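Side-chain contacts in antibiotic resistance protein (Deinococcus radiodurans, PDB 2VLI), which probably acts as a P-loop phosphotransferase whose activity gives resistance to tunicamycin: residues A[8-13]-A[23-28]; A[70-73]-A[79-82]; A[84-89]-A[93-98]; A[109-114]-A[163-168]. One frame throughout, in Å; residues are numbered along the deposited sequence.

Contact 1. Residues A[8-13]-A[23-28]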
loop_
_atom_site.group_PDB
_atom_site.type_symbol
_atom_site.label_atom_id
_atom_site.label_comp_id
_atom_site.label_asym_id
_atom_site.label_seq_id
_atom_site.Cartn_x
_atom_site.Cartn_y
_atom_site.Cartn_z
ATOM N N ILE A 8 12.805 13.274 14.422
ATOM C CA ILE A 8 11.609 13.716 13.673
ATOM C C ILE A 8 11.658 13.065 12.292
ATOM O O ILE A 8 12.501 13.390 11.509
ATOM C CB ILE A 8 11.535 15.233 13.564
ATOM C CG1 ILE A 8 11.656 15.871 14.947
ATOM C CG2 ILE A 8 10.274 15.680 12.927
ATOM C CD1 ILE A 8 11.980 17.359 14.892
ATOM N N TRP A 9 10.746 12.136 12.040
ATOM C CA TRP A 9 10.791 11.244 10.901
ATOM C C TRP A 9 9.615 11.646 10.027
ATOM O O TRP A 9 8.473 11.571 10.453
ATOM C CB TRP A 9 10.635 9.834 11.427
ATOM C CG TRP A 9 10.493 8.753 10.403
ATOM C CD1 TRP A 9 9.386 8.472 9.658
ATOM C CD2 TRP A 9 11.452 7.729 10.091
ATOM N NE1 TRP A 9 9.597 7.366 8.889
ATOM C CE2 TRP A 9 10.851 6.873 9.142
ATOM C CE3 TRP A 9 12.749 7.441 10.532
ATOM C CZ2 TRP A 9 11.516 5.776 8.587
ATOM C CZ3 TRP A 9 13.409 6.316 9.976
ATOM C CH2 TRP A 9 12.796 5.517 9.014
ATOM N N ILE A 10 9.903 12.140 8.840
ATOM C CA ILE A 10 8.903 12.747 7.999
ATOM C C ILE A 10 8.807 12.058 6.637
ATOM O O ILE A 10 9.711 12.166 5.806
ATOM C CB ILE A 10 9.211 14.255 7.780
ATOM C CG1 ILE A 10 9.267 14.965 9.124
ATOM C CG2 ILE A 10 8.155 14.892 6.831
ATOM C CD1 ILE A 10 9.947 16.351 9.081
ATOM N N ASN A 11 7.703 11.350 6.412
ATOM C CA ASN A 11 7.449 10.670 5.177
ATOM C C ASN A 11 6.562 11.550 4.314
ATOM O O ASN A 11 5.662 12.206 4.815
ATOM C CB ASN A 11 6.757 9.351 5.438
ATOM C CG ASN A 11 6.592 8.516 4.178
ATOM O OD1 ASN A 11 7.389 8.607 3.234
ATOM N ND2 ASN A 11 5.528 7.745 4.132
ATOM N N GLY A 12 6.776 11.515 3.031
ATOM C CA GLY A 12 6.100 12.453 2.134
ATOM C C GLY A 12 5.979 11.831 0.776
ATOM O O GLY A 12 6.682 10.857 0.492
ATOM N N PRO A 13 5.074 12.365 -0.058
ATOM C CA PRO A 13 4.868 11.827 -1.389
ATOM C C PRO A 13 5.821 12.428 -2.428
ATOM O O PRO A 13 5.760 12.024 -3.563
ATOM C CB PRO A 13 3.456 12.304 -1.717
ATOM C CG PRO A 13 3.400 13.646 -1.094
ATOM C CD PRO A 13 4.184 13.516 0.196
ATOM N N HIS A 23 14.424 20.673 5.710
ATOM C CA HIS A 23 15.316 21.849 5.649
ATOM C C HIS A 23 14.817 23.005 6.547
ATOM O O HIS A 23 15.559 23.538 7.368
ATOM C CB HIS A 23 15.459 22.316 4.198
ATOM C CG HIS A 23 16.246 23.588 4.038
ATOM N ND1 HIS A 23 17.594 23.669 4.322
ATOM C CD2 HIS A 23 15.882 24.817 3.587
ATOM C CE1 HIS A 23 18.023 24.896 4.083
ATOM N NE2 HIS A 23 17.005 25.613 3.633
ATOM N N THR A 24 13.540 23.364 6.425
ATOM C CA THR A 24 12.952 24.395 7.293
ATOM C C THR A 24 13.060 24.095 8.778
ATOM O O THR A 24 13.348 24.995 9.584
ATOM C CB THR A 24 11.453 24.597 6.942
ATOM O OG1 THR A 24 11.343 24.721 5.522
ATOM C CG2 THR A 24 10.875 25.824 7.648
ATOM N N LEU A 25 12.807 22.848 9.158
ATOM C CA LEU A 25 12.878 22.464 10.543
ATOM C C LEU A 25 14.309 22.553 10.977
ATOM O O LEU A 25 14.604 22.977 12.087
ATOM C CB LEU A 25 12.424 21.019 10.765
ATOM C CG LEU A 25 10.941 20.768 10.978
ATOM C CD1 LEU A 25 10.637 19.297 10.714
ATOM C CD2 LEU A 25 10.494 21.223 12.386
ATOM N N HIS A 26 15.193 22.096 10.103
ATOM C CA HIS A 26 16.620 22.133 10.374
ATOM C C HIS A 26 17.083 23.565 10.669
ATOM O O HIS A 26 17.761 23.796 11.668
ATOM C CB HIS A 26 17.412 21.565 9.216
ATOM C CG HIS A 26 18.892 21.646 9.429
ATOM N ND1 HIS A 26 19.491 21.223 10.593
ATOM C CD2 HIS A 26 19.879 22.176 8.663
ATOM C CE1 HIS A 26 20.794 21.438 10.514
ATOM N NE2 HIS A 26 21.054 22.018 9.352
ATOM N N GLU A 27 16.680 24.498 9.806
ATOM C CA GLU A 27 17.080 25.920 9.931
ATOM C C GLU A 27 16.576 26.560 11.216
ATOM O O GLU A 27 17.134 27.556 11.659
ATOM C CB GLU A 27 16.554 26.753 8.785
ATOM C CG GLU A 27 17.011 26.415 7.386
ATOM C CD GLU A 27 16.201 27.214 6.315
ATOM O OE1 GLU A 27 15.011 27.580 6.572
ATOM O OE2 GLU A 27 16.757 27.506 5.216
ATOM N N ARG A 28 15.532 25.987 11.822
ATOM C CA ARG A 28 14.906 26.560 13.019
ATOM C C ARG A 28 15.027 25.736 14.284
ATOM O O ARG A 28 14.433 26.077 15.317
ATOM C CB ARG A 28 13.449 26.867 12.720
ATOM C CG ARG A 28 13.318 27.805 11.521
ATOM C CD ARG A 28 11.897 28.207 11.214
ATOM N NE ARG A 28 11.250 28.791 12.378
ATOM C CZ ARG A 28 9.941 29.013 12.487
ATOM N NH1 ARG A 28 9.132 28.726 11.481
ATOM N NH2 ARG A 28 9.447 29.526 13.606
#

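Contact 2. Residues A[70-73]-A[79-82]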
loop_
_atom_site.group_PDB
_atom_site.type_symbol
_atom_site.label_atom_id
_atom_site.label_comp_id
_atom_site.label_asym_id
_atom_site.label_seq_id
_atom_site.Cartn_x
_atom_site.Cartn_y
_atom_site.Cartn_z
ATOM N N GLN A 70 20.712 4.643 14.389
ATOM C CA GLN A 70 20.931 4.392 15.807
ATOM C C GLN A 70 22.243 5.028 16.289
ATOM O O GLN A 70 22.257 5.728 17.282
ATOM C CB GLN A 70 20.951 2.906 16.035
ATOM C CG GLN A 70 21.021 2.443 17.475
ATOM C CD GLN A 70 20.965 0.926 17.532
ATOM O OE1 GLN A 70 21.403 0.243 16.602
ATOM N NE2 GLN A 70 20.407 0.394 18.594
ATOM N N TYR A 71 23.331 4.836 15.545
ATOM C CA TYR A 71 24.581 5.469 15.909
ATOM C C TYR A 71 24.432 6.979 15.826
ATOM O O TYR A 71 24.838 7.683 16.739
ATOM C CB TYR A 71 25.766 4.943 15.047
ATOM C CG TYR A 71 27.085 5.546 15.481
ATOM C CD1 TYR A 71 27.796 5.023 16.571
ATOM C CD2 TYR A 71 27.579 6.667 14.864
ATOM C CE1 TYR A 71 28.984 5.600 16.988
ATOM C CE2 TYR A 71 28.764 7.273 15.286
ATOM C CZ TYR A 71 29.464 6.751 16.337
ATOM O OH TYR A 71 30.638 7.367 16.755
ATOM N N ALA A 72 23.842 7.499 14.738
ATOM C CA ALA A 72 23.626 8.946 14.606
ATOM C C ALA A 72 22.873 9.532 15.815
ATOM O O ALA A 72 23.199 10.627 16.301
ATOM C CB ALA A 72 22.895 9.307 13.273
ATOM N N SER A 73 21.887 8.781 16.295
ATOM C CA SER A 73 21.082 9.147 17.459
ATOM C C SER A 73 21.940 9.400 18.702
ATOM O O SER A 73 21.702 10.339 19.434
ATOM C CB SER A 73 20.061 8.026 17.759
ATOM O OG SER A 73 19.173 8.422 18.770
ATOM N N PRO A 79 17.948 17.720 17.695
ATOM C CA PRO A 79 17.065 16.749 17.086
ATOM C C PRO A 79 17.591 16.170 15.769
ATOM O O PRO A 79 18.240 16.836 14.972
ATOM C CB PRO A 79 15.770 17.533 16.868
ATOM C CG PRO A 79 15.871 18.732 17.830
ATOM C CD PRO A 79 17.339 19.052 17.829
ATOM N N LEU A 80 17.291 14.907 15.558
ATOM C CA LEU A 80 17.649 14.219 14.354
ATOM C C LEU A 80 16.425 14.253 13.420
ATOM O O LEU A 80 15.359 13.779 13.804
ATOM C CB LEU A 80 18.061 12.809 14.742
ATOM C CG LEU A 80 19.004 11.999 13.865
ATOM C CD1 LEU A 80 20.265 12.802 13.438
ATOM C CD2 LEU A 80 19.411 10.771 14.643
ATOM N N ILE A 81 16.581 14.845 12.236
ATOM C CA ILE A 81 15.501 14.994 11.245
ATOM C C ILE A 81 15.716 14.045 10.073
ATOM O O ILE A 81 16.748 14.063 9.431
ATOM C CB ILE A 81 15.401 16.428 10.703
ATOM C CG1 ILE A 81 15.305 17.441 11.848
ATOM C CG2 ILE A 81 14.246 16.524 9.723
ATOM C CD1 ILE A 81 15.751 18.909 11.505
ATOM N N VAL A 82 14.747 13.187 9.805
ATOM C CA VAL A 82 14.894 12.141 8.787
ATOM C C VAL A 82 13.781 12.231 7.720
ATOM O O VAL A 82 12.703 11.732 7.954
ATOM C CB VAL A 82 14.828 10.726 9.457
ATOM C CG1 VAL A 82 15.115 9.638 8.433
ATOM C CG2 VAL A 82 15.731 10.641 10.742
#

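Contact 3. Residues A[84-89]-A[93-98]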
loop_
_atom_site.group_PDB
_atom_site.type_symbol
_atom_site.label_atom_id
_atom_site.label_comp_id
_atom_site.label_asym_id
_atom_site.label_seq_id
_atom_site.Cartn_x
_atom_site.Cartn_y
_atom_site.Cartn_z
ATOM N N VAL A 84 11.981 10.874 4.464
ATOM C CA VAL A 84 11.845 9.653 3.728
ATOM C C VAL A 84 10.684 9.795 2.767
ATOM O O VAL A 84 9.885 10.703 2.878
ATOM C CB VAL A 84 11.622 8.425 4.634
ATOM C CG1 VAL A 84 12.759 8.276 5.577
ATOM C CG2 VAL A 84 10.355 8.544 5.436
ATOM N N SER A 85 10.665 8.921 1.783
ATOM C CA SER A 85 9.606 8.829 0.791
ATOM C C SER A 85 9.313 7.374 0.604
ATOM O O SER A 85 9.999 6.693 -0.164
ATOM C CB SER A 85 10.078 9.401 -0.522
ATOM O OG SER A 85 9.072 10.255 -1.022
ATOM N N ILE A 86 8.353 6.863 1.371
ATOM C CA ILE A 86 8.028 5.450 1.337
ATOM C C ILE A 86 6.512 5.337 1.105
ATOM O O ILE A 86 5.744 5.989 1.777
ATOM C CB ILE A 86 8.345 4.746 2.638
ATOM C CG1 ILE A 86 9.860 4.803 2.956
ATOM C CG2 ILE A 86 7.854 3.309 2.595
ATOM C CD1 ILE A 86 10.690 3.834 2.197
ATOM N N SER A 87 6.131 4.435 0.198
ATOM C CA SER A 87 4.730 4.193 -0.181
ATOM C C SER A 87 4.259 2.800 0.164
ATOM O O SER A 87 3.056 2.608 0.365
ATOM C CB SER A 87 4.571 4.445 -1.690
ATOM O OG SER A 87 5.539 3.712 -2.487
ATOM N N ASP A 88 5.195 1.862 0.245
ATOM C CA ASP A 88 4.990 0.433 0.488
ATOM C C ASP A 88 4.630 0.275 1.951
ATOM O O ASP A 88 5.390 0.666 2.823
ATOM C CB ASP A 88 6.295 -0.370 0.141
ATOM C CG ASP A 88 6.120 -1.917 0.183
ATOM O OD1 ASP A 88 6.175 -2.559 1.272
ATOM O OD2 ASP A 88 5.962 -2.547 -0.899
ATOM N N THR A 89 3.449 -0.279 2.208
ATOM C CA THR A 89 3.010 -0.556 3.537
ATOM C C THR A 89 3.955 -1.574 4.192
ATOM O O THR A 89 4.293 -1.477 5.352
ATOM C CB THR A 89 1.572 -1.107 3.511
ATOM O OG1 THR A 89 0.679 -0.039 3.171
ATOM C CG2 THR A 89 1.231 -1.739 4.842
ATOM N N ARG A 93 6.242 -0.899 7.499
ATOM C CA ARG A 93 6.160 -1.665 8.721
ATOM C C ARG A 93 7.531 -2.136 9.151
ATOM O O ARG A 93 7.843 -2.150 10.312
ATOM C CB ARG A 93 5.190 -2.860 8.591
ATOM C CG ARG A 93 5.141 -3.735 9.860
ATOM C CD ARG A 93 5.114 -2.980 11.229
ATOM N NE ARG A 93 3.833 -2.351 11.589
ATOM C CZ ARG A 93 2.911 -2.892 12.384
ATOM N NH1 ARG A 93 3.096 -4.107 12.901
ATOM N NH2 ARG A 93 1.793 -2.210 12.662
ATOM N N ARG A 94 8.321 -2.551 8.174
ATOM C CA ARG A 94 9.673 -3.089 8.372
ATOM C C ARG A 94 10.541 -2.044 9.066
ATOM O O ARG A 94 11.221 -2.338 10.054
ATOM C CB ARG A 94 10.281 -3.508 7.026
ATOM C CG ARG A 94 9.856 -4.936 6.551
ATOM C CD ARG A 94 10.907 -5.594 5.584
ATOM N NE ARG A 94 10.814 -5.075 4.209
ATOM C CZ ARG A 94 9.873 -5.411 3.323
ATOM N NH1 ARG A 94 8.916 -6.285 3.636
ATOM N NH2 ARG A 94 9.873 -4.847 2.106
ATOM N N LEU A 95 10.466 -0.827 8.534
ATOM C CA LEU A 95 11.084 0.327 9.123
ATOM C C LEU A 95 10.600 0.622 10.524
ATOM O O LEU A 95 11.390 0.834 11.404
ATOM C CB LEU A 95 10.888 1.545 8.204
ATOM C CG LEU A 95 11.714 1.663 6.917
ATOM C CD1 LEU A 95 11.090 2.688 5.928
ATOM C CD2 LEU A 95 13.174 2.100 7.220
HETATM N N MSE A 96 9.275 0.595 10.744
HETATM C CA MSE A 96 8.747 0.894 12.036
HETATM C C MSE A 96 9.181 -0.176 13.035
HETATM O O MSE A 96 9.593 0.161 14.105
HETATM C CB MSE A 96 7.194 1.078 12.007
HETATM C CG MSE A 96 6.654 2.342 11.336
HETATM SE SE MSE A 96 7.359 4.114 11.844
HETATM C CE MSE A 96 8.669 4.335 10.361
ATOM N N SER A 97 9.084 -1.468 12.704
ATOM C CA SER A 97 9.525 -2.487 13.674
ATOM C C SER A 97 11.072 -2.515 13.883
ATOM O O SER A 97 11.568 -2.779 14.994
ATOM C CB SER A 97 8.971 -3.859 13.294
ATOM O OG SER A 97 9.260 -4.169 11.946
ATOM N N GLY A 98 11.827 -2.215 12.825
ATOM C CA GLY A 98 13.269 -2.006 12.962
ATOM C C GLY A 98 13.668 -0.922 13.930
ATOM O O GLY A 98 14.583 -1.120 14.705
#

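Contact 4. Residues A[109-114]-A[163-168]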
loop_
_atom_site.group_PDB
_atom_site.type_symbol
_atom_site.label_atom_id
_atom_site.label_comp_id
_atom_site.label_asym_id
_atom_site.label_seq_id
_atom_site.Cartn_x
_atom_site.Cartn_y
_atom_site.Cartn_z
ATOM N N PHE A 109 5.666 10.952 11.051
ATOM C CA PHE A 109 4.625 11.679 10.362
ATOM C C PHE A 109 4.622 11.320 8.920
ATOM O O PHE A 109 5.703 11.077 8.328
ATOM C CB PHE A 109 4.892 13.201 10.446
ATOM C CG PHE A 109 4.945 13.731 11.827
ATOM C CD1 PHE A 109 3.769 13.894 12.566
ATOM C CD2 PHE A 109 6.175 14.017 12.445
ATOM C CE1 PHE A 109 3.810 14.375 13.845
ATOM C CE2 PHE A 109 6.220 14.489 13.733
ATOM C CZ PHE A 109 5.064 14.690 14.438
ATOM N N THR A 110 3.427 11.354 8.308
ATOM C CA THR A 110 3.247 11.252 6.852
ATOM C C THR A 110 2.489 12.494 6.374
ATOM O O THR A 110 1.461 12.845 6.933
ATOM C CB THR A 110 2.513 9.950 6.476
ATOM O OG1 THR A 110 3.346 8.834 6.830
ATOM C CG2 THR A 110 2.175 9.845 4.969
ATOM N N LEU A 111 3.071 13.199 5.409
ATOM C CA LEU A 111 2.446 14.388 4.826
ATOM C C LEU A 111 1.413 13.997 3.849
ATOM O O LEU A 111 1.695 13.299 2.875
ATOM C CB LEU A 111 3.475 15.247 4.130
ATOM C CG LEU A 111 4.652 15.599 5.022
ATOM C CD1 LEU A 111 5.587 16.597 4.366
ATOM C CD2 LEU A 111 4.175 16.105 6.376
ATOM N N ILE A 112 0.192 14.474 4.102
ATOM C CA ILE A 112 -0.916 14.359 3.165
ATOM C C ILE A 112 -1.032 15.656 2.369
ATOM O O ILE A 112 -1.549 16.654 2.856
ATOM C CB ILE A 112 -2.243 14.099 3.882
ATOM C CG1 ILE A 112 -2.121 12.885 4.820
ATOM C CG2 ILE A 112 -3.390 13.963 2.848
ATOM C CD1 ILE A 112 -1.435 11.680 4.152
ATOM N N ALA A 113 -0.563 15.619 1.141
ATOM C CA ALA A 113 -0.456 16.804 0.344
ATOM C C ALA A 113 -1.491 16.795 -0.754
ATOM O O ALA A 113 -1.851 15.737 -1.243
ATOM C CB ALA A 113 0.950 16.910 -0.241
ATOM N N PRO A 114 -1.964 17.998 -1.167
ATOM C CA PRO A 114 -2.925 18.121 -2.248
ATOM C C PRO A 114 -2.401 17.614 -3.590
ATOM O O PRO A 114 -1.205 17.797 -3.919
ATOM C CB PRO A 114 -3.184 19.635 -2.312
ATOM C CG PRO A 114 -2.911 20.095 -0.941
ATOM C CD PRO A 114 -1.690 19.305 -0.539
ATOM N N GLU A 163 6.039 24.317 11.576
ATOM C CA GLU A 163 5.542 24.813 12.849
ATOM C C GLU A 163 4.555 23.826 13.511
ATOM O O GLU A 163 4.614 23.590 14.705
ATOM C CB GLU A 163 4.875 26.200 12.641
ATOM C CG GLU A 163 5.940 27.327 12.559
ATOM C CD GLU A 163 5.465 28.653 11.938
ATOM O OE1 GLU A 163 4.290 28.776 11.507
ATOM O OE2 GLU A 163 6.308 29.577 11.868
ATOM N N GLN A 164 3.685 23.262 12.684
ATOM C CA GLN A 164 2.710 22.239 13.046
ATOM C C GLN A 164 3.397 20.981 13.574
ATOM O O GLN A 164 3.020 20.440 14.601
ATOM C CB GLN A 164 1.900 21.910 11.784
ATOM C CG GLN A 164 0.706 20.988 11.980
ATOM C CD GLN A 164 -0.175 21.488 13.044
ATOM O OE1 GLN A 164 -0.455 22.684 13.106
ATOM N NE2 GLN A 164 -0.621 20.597 13.921
ATOM N N ILE A 165 4.446 20.550 12.879
ATOM C CA ILE A 165 5.213 19.380 13.291
ATOM C C ILE A 165 5.921 19.650 14.589
ATOM O O ILE A 165 5.845 18.851 15.531
ATOM C CB ILE A 165 6.201 18.955 12.212
ATOM C CG1 ILE A 165 5.432 18.410 11.009
ATOM C CG2 ILE A 165 7.197 17.922 12.794
ATOM C CD1 ILE A 165 6.235 18.112 9.796
ATOM N N ALA A 166 6.578 20.799 14.689
ATOM C CA ALA A 166 7.197 21.148 15.961
ATOM C C ALA A 166 6.201 21.200 17.129
ATOM O O ALA A 166 6.516 20.730 18.202
ATOM C CB ALA A 166 7.985 22.460 15.860
ATOM N N ALA A 167 5.028 21.800 16.938
ATOM C CA ALA A 167 3.987 21.847 17.998
ATOM C C ALA A 167 3.565 20.453 18.450
ATOM O O ALA A 167 3.417 20.186 19.636
ATOM C CB ALA A 167 2.716 22.655 17.517
ATOM N N GLN A 168 3.369 19.556 17.489
ATOM C CA GLN A 168 2.938 18.203 17.818
ATOM C C GLN A 168 3.985 17.506 18.674
ATOM O O GLN A 168 3.634 16.870 19.658
ATOM C CB GLN A 168 2.573 17.421 16.550
ATOM C CG GLN A 168 1.352 18.018 15.895
ATOM C CD GLN A 168 0.534 17.086 14.981
ATOM O OE1 GLN A 168 -0.117 17.564 14.062
ATOM N NE2 GLN A 168 0.491 15.792 15.296
#

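Contact 1. Residues A[8-13]-A[23-28]
CD1 of Leu25, on helix 20-28, meets Ile10 and Ile8 of strand 7-11, and this one methyl group carries the helix side of the apolar contact. It comes to the ends of the two isoleucines, which project from the same side of the strand. It meets CD1 of Ile10 tip to tip at 3.4 Å between these two carbons, tighter than usual van der Waals contact. Ile8 gives a looser second touch through its other branch, with its CG2 4.3 Å from Leu25 CD1. In Ile10, CG1 lies opposite the carbonyl carbon (chi1 -58°) and the chain then runs on extended (chi2 164°), which carries CD1 out to the helix and leaves CG2 nearer the strand. Ile165 of helix 158-169 also packs on Ile8, and Leu111 on Ile10.

No hydrogen bond joins the segments; their polar partners lie outside them. The strand pairs through its backbone with strands 80-84 and 107-112. On the helix, Thr24 OG1 bonds the carbonyl of His20, and Arg28, three residues on from Leu25, forms a salt bridge with Glu163 on helix 158-169.

This is the beta-alpha unit of a P-loop protein: strand and helix flank a connection whose sequence fits a Walker A motif and which is only partly modelled. The chemistry implies that cohesion between these segments comes from dispersion and the burial of methyl groups, with no directional bond.

Contact 2. Residues A[70-73]-A[79-82]
Leu80 meets the backbone as much as the side chains of Ala72 and Ser73, and a single methyl does the touching. Its CD2 lies 3.6 Å from Ser73 N and 3.9 Å from Ala72 C, so that it presses on the peptide joining the two helical residues. The same CD2 is 4.0 Å from Ala72 CB, the one aliphatic pair of side chains in the contact, and 4.2 Å from Ser73 CB. The leucine reaches this place because CG stands opposite its own backbone N (chi1 -155°), while a chi2 of 48°, which belongs to CD1, leaves CD2 nearly anti to CA and extended toward the helix.

In the next shell, Leu69 of the same helix and Ile7 of strand 7-11 also pack on Leu80, and Phe35 touches Ala72. Backbone bonds from Leu80 to Pro6 and Ile8 fix the position of the strand from which the side chain projects.

The pair lies where helix 61-75 returns to the parallel sheet, late in the crossover from strand 33-34 to strand 80-84. Next to the short alanine side chain, the leucine methyl lies against the helical main chain; with no hydrogen bond between the segments, the chemistry implies adhesion by dispersion and apolar burial.

Contact 3. Residues A[84-89]-A[93-98]
Ile86 and Leu95 meet tip to tip because each first torsion sends its chain forward opposite the carbonyl carbon (chi1 -62° and -75°). Leu95 CD1 then lies 3.8 Å from Ile86 CG1 and 3.9 Å from Ile86 CD1, an aliphatic contact between loop and helix. Trp61 packs on the isoleucine, and Ile62 and Met65, also of helix 61-75, on the leucine.

Nearer the helix start the tie is polar. Arg93 N donates to Thr89 O at 3.0 Å with an N-H...O angle of 154°, a first-turn helical bond. One turn on, Arg93 O takes two donors, Ser97 N at 2.8 Å and Ser97 OG at 3.0 Å. The bent chain of Arg93 leads away from the loop, to a salt bridge between its NE and Asp137 of the second subunit, while Thr89 OG1 bonds Glu141 and Gln146 of its own chain.

Asp88 occupies the N-cap, its OD1 capping Arg91 N, although the exact position of that oxygen is less certain. A loop leaving the C-terminal end of a parallel strand and entering a helix is a beta-alpha connection, as in P-loop folds; here the first turn of that helix also lies at the dimer interface.

Contact 4. Residues A[109-114]-A[163-168]
The Phe109 ring takes Gln168 at its edge, where amide nitrogen NE2 approaches CE1 to 3.9 Å near the ring plane. The two flat groups stand almost at right angles, 89° apart. Ile165 comes to another part of the ring, obliquely: its CG2 is 3.7 Å from CE2 and 4.1 Å from CD2, and the phenylalanine and isoleucine lie alongside, running opposite ways. Beyond the ring, Ile165 CD1 makes a looser contact with Leu111 CD2 at 4.5 Å.

The branches of Ile165 divide this work. CG2 lies opposite the backbone N and serves the ring, whereas CG1, opposite the carbonyl carbon, carries CD1 toward the leucine. The turn of the Gln168 amide is steadied, within the helix, by Gln164: its NE2 donates to Gln168 OE1 at 3.1 Å, nearly straight at 166°, in both amide planes and on a lone pair of the oxygen.

Helix 158-169 thus packs on strand 107-112, the two short segments running roughly antiparallel at 149°. Ile151 of the neighbouring strand touches Phe109, Leu111 and Gln168, and Ile8 touches Ile165, so the helix lies across several strands. The chemistry implies a greasy centre with a polar border: aromatic and branched aliphatic carbons fill the interior, while the glutamine NE2 lies beside the ring edge in van der Waals contact, not over the pi face.

Followed from the N terminus, the four contacts come in series, none nesting in or crossing another. Contact 1 closes the eight-residue connection, probably the P-loop, between strand 7-11 and helix 20-28. Contact 2 closes the short turn from helix 61-75 into strand 80-84, and contact 3 folds the next loop onto helix 89-101. Contact 4 spans 48 residues, bringing the last helix back to strand 107-112. The parallel sheet joins them: strand 7-11 of contact 1 lies between the strands of contacts 2 and 4, hydrogen-bonded to both, and Asn11 OD1 accepts from Ile86 N of contact 3. The strand order 2-3-1-4-5 is that of nucleoside monophosphate kinases.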